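Local coordinates for UPF0062 protein MJ1593 (Methanocaldococcus jannaschii, PDB 2YX5), which is a small PurS-family protein of unknown function, built as a three-stranded antiparallel sheet with two helices, at residues Ala4-Lys9 against Tyr75-Glu80. Residues are numbered along the deposited sequence; the frame is centred on the assembly and turned at random.
Sequences ATVIIK and YEIKVE
Thr5 and Lys78 face each other as a hydrogen-bonded antiparallel pair, and Ile7 and Glu76 form the next one. Each pair is closed by two backbone bonds. Thr5 N reaches Lys78 O at 2.6 Å, and Lys78 N returns to Thr5 O at 2.9 Å. Ile7 N and Glu76 O lie 3.0 Å apart, and Glu76 N gives the matching bond to Ile7 O. Each of these four carbonyl oxygens also takes a CA-H...O contact, such as Thr5 O from Ile77 CA.

The side chains of Thr5, Ile7, Glu76 and Lys78 share one face. Lys78 runs out extended and slants across Ile7, whose CD1 meets Lys78 NZ at 3.6 Å. In Ile7, chi1 (-73°) sets CG1 anti to the carbonyl carbon, and chi2 (74°) then turns CD1 to the lysine. Nearer the backbone, Glu76 CG packs on Ile7 CB at 3.7 Å. Lys9 bends at its last torsion (chi4 -67°) and meets the glutamate at about a right angle. Its NZ forms a salt bridge to Glu76 OE2 at 3.4 Å, in which the hydrogen bond is weak. Ile7 is buried, and the chains of Glu76 and Lys78 both lie against it.

The opposite face is mostly apolar. Ala4 CB touches Val79 CG2 at 4.1 Å, and Val6 lies beside Ile77. Ile8 CG1 meets Tyr75 at CB, at 4.0 Å, while the phenol ring leads away from the strand pair.

Helix 52-67 packs on this face, with Val59 against Ala4 and Ile77, and Cys63 against Tyr75. Strand 2-10 is central in the sheet: its other edge bonds to strand 34-47 through Ala4 with Ile45, Val6 with Ile43 and Ile8 with Lys41. This antiparallel pairing joins first and last strands, giving order 2-1-3, with 73-81 outermost within the chain.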
loop_
_atom_site.group_PDB
_atom_site.type_symbol
_atom_site.label_atom_id
_atom_site.label_comp_id
_atom_site.label_asym_id
_atom_site.label_seq_id
_atom_site.Cartn_x
_atom_site.Cartn_y
_atom_site.Cartn_z
ATOM N N ALA A 4 -6.396 -16.482 -11.472
ATOM C CA ALA A 4 -7.304 -16.257 -10.368
ATOM C C ALA A 4 -7.198 -14.789 -10.002
ATOM O O ALA A 4 -6.104 -14.230 -9.903
ATOM C CB ALA A 4 -6.934 -17.126 -9.178
ATOM N N THR A 5 -8.336 -14.148 -9.824
ATOM C CA THR A 5 -8.320 -12.755 -9.454
ATOM C C THR A 5 -8.801 -12.617 -8.009
ATOM O O THR A 5 -9.918 -13.024 -7.681
ATOM C CB THR A 5 -9.209 -11.945 -10.413
ATOM O OG1 THR A 5 -8.690 -12.079 -11.740
ATOM C CG2 THR A 5 -9.225 -10.465 -10.023
ATOM N N VAL A 6 -7.949 -12.071 -7.138
ATOM C CA VAL A 6 -8.343 -11.883 -5.748
ATOM C C VAL A 6 -8.517 -10.391 -5.435
ATOM O O VAL A 6 -7.584 -9.610 -5.592
ATOM C CB VAL A 6 -7.299 -12.471 -4.779
ATOM C CG1 VAL A 6 -7.807 -12.415 -3.337
ATOM C CG2 VAL A 6 -6.992 -13.887 -5.164
ATOM N N ILE A 7 -9.724 -9.999 -5.034
ATOM C CA ILE A 7 -9.985 -8.619 -4.649
ATOM C C ILE A 7 -10.048 -8.636 -3.140
ATOM O O ILE A 7 -10.770 -9.445 -2.565
ATOM C CB ILE A 7 -11.334 -8.081 -5.128
ATOM C CG1 ILE A 7 -11.323 -7.835 -6.627
ATOM C CG2 ILE A 7 -11.637 -6.804 -4.416
ATOM C CD1 ILE A 7 -11.384 -9.096 -7.434
ATOM N N ILE A 8 -9.273 -7.762 -2.505
ATOM C CA ILE A 8 -9.249 -7.672 -1.057
ATOM C C ILE A 8 -9.607 -6.257 -0.615
ATOM O O ILE A 8 -9.044 -5.283 -1.103
ATOM C CB ILE A 8 -7.881 -8.002 -0.502
ATOM C CG1 ILE A 8 -7.492 -9.420 -0.910
ATOM C CG2 ILE A 8 -7.903 -7.851 1.011
ATOM C CD1 ILE A 8 -6.154 -9.888 -0.338
ATOM N N LYS A 9 -10.552 -6.157 0.309
ATOM C CA LYS A 9 -10.994 -4.870 0.820
ATOM C C LYS A 9 -11.108 -4.945 2.344
ATOM O O LYS A 9 -10.926 -6.007 2.948
ATOM C CB LYS A 9 -12.364 -4.514 0.214
ATOM C CG LYS A 9 -13.326 -5.697 0.258
ATOM C CD LYS A 9 -14.711 -5.375 -0.276
ATOM C CE LYS A 9 -15.642 -6.608 -0.234
ATOM N NZ LYS A 9 -15.240 -7.714 -1.165
ATOM N N TYR A 75 -12.798 -10.523 1.105
ATOM C CA TYR A 75 -12.149 -10.801 -0.172
ATOM C C TYR A 75 -13.051 -11.615 -1.075
ATOM O O TYR A 75 -13.993 -12.232 -0.608
ATOM C CB TYR A 75 -10.806 -11.525 0.056
ATOM C CG TYR A 75 -10.939 -12.904 0.640
ATOM C CD1 TYR A 75 -11.266 -13.998 -0.167
ATOM C CD2 TYR A 75 -10.774 -13.122 2.001
ATOM C CE1 TYR A 75 -11.426 -15.279 0.372
ATOM C CE2 TYR A 75 -10.931 -14.404 2.560
ATOM C CZ TYR A 75 -11.254 -15.478 1.742
ATOM O OH TYR A 75 -11.380 -16.746 2.288
ATOM N N GLU A 76 -12.784 -11.577 -2.374
ATOM C CA GLU A 76 -13.551 -12.354 -3.327
ATOM C C GLU A 76 -12.630 -12.887 -4.410
ATOM O O GLU A 76 -11.652 -12.239 -4.768
ATOM C CB GLU A 76 -14.699 -11.540 -3.917
ATOM C CG GLU A 76 -14.367 -10.151 -4.391
ATOM C CD GLU A 76 -15.589 -9.452 -4.995
ATOM O OE1 GLU A 76 -16.106 -9.952 -6.026
ATOM O OE2 GLU A 76 -16.028 -8.412 -4.436
ATOM N N ILE A 77 -12.955 -14.079 -4.922
ATOM C CA ILE A 77 -12.144 -14.764 -5.927
ATOM C C ILE A 77 -12.822 -15.143 -7.246
ATOM O O ILE A 77 -13.848 -15.824 -7.268
ATOM C CB ILE A 77 -11.547 -16.062 -5.317
ATOM C CG1 ILE A 77 -10.828 -15.729 -4.001
ATOM C CG2 ILE A 77 -10.607 -16.730 -6.312
ATOM C CD1 ILE A 77 -10.727 -16.903 -3.050
ATOM N N LYS A 78 -12.222 -14.715 -8.346
ATOM C CA LYS A 78 -12.713 -15.023 -9.682
ATOM C C LYS A 78 -11.625 -15.861 -10.355
ATOM O O LYS A 78 -10.448 -15.512 -10.305
ATOM C CB LYS A 78 -12.943 -13.733 -10.472
ATOM C CG LYS A 78 -13.937 -12.789 -9.803
ATOM C CD LYS A 78 -13.710 -11.319 -10.182
ATOM C CE LYS A 78 -14.582 -10.392 -9.326
ATOM N NZ LYS A 78 -14.308 -8.951 -9.573
ATOM N N VAL A 79 -12.015 -16.973 -10.966
ATOM C CA VAL A 79 -11.053 -17.845 -11.638
ATOM C C VAL A 79 -11.436 -18.000 -13.107
ATOM O O VAL A 79 -12.553 -18.402 -13.428
ATOM C CB VAL A 79 -10.997 -19.254 -10.963
ATOM C CG1 VAL A 79 -10.052 -20.168 -11.713
ATOM C CG2 VAL A 79 -10.556 -19.121 -9.528
ATOM N N GLU A 80 -10.514 -17.654 -13.994
ATOM C CA GLU A 80 -10.753 -17.785 -15.417
ATOM C C GLU A 80 -9.698 -18.688 -16.006
ATOM O O GLU A 80 -8.519 -18.555 -15.675
ATOM C CB GLU A 80 -10.661 -16.434 -16.107
ATOM C CG GLU A 80 -11.764 -15.466 -15.765
ATOM C CD GLU A 80 -11.608 -14.167 -16.526
ATOM O OE1 GLU A 80 -10.524 -13.550 -16.412
ATOM O OE2 GLU A 80 -12.562 -13.770 -17.240
#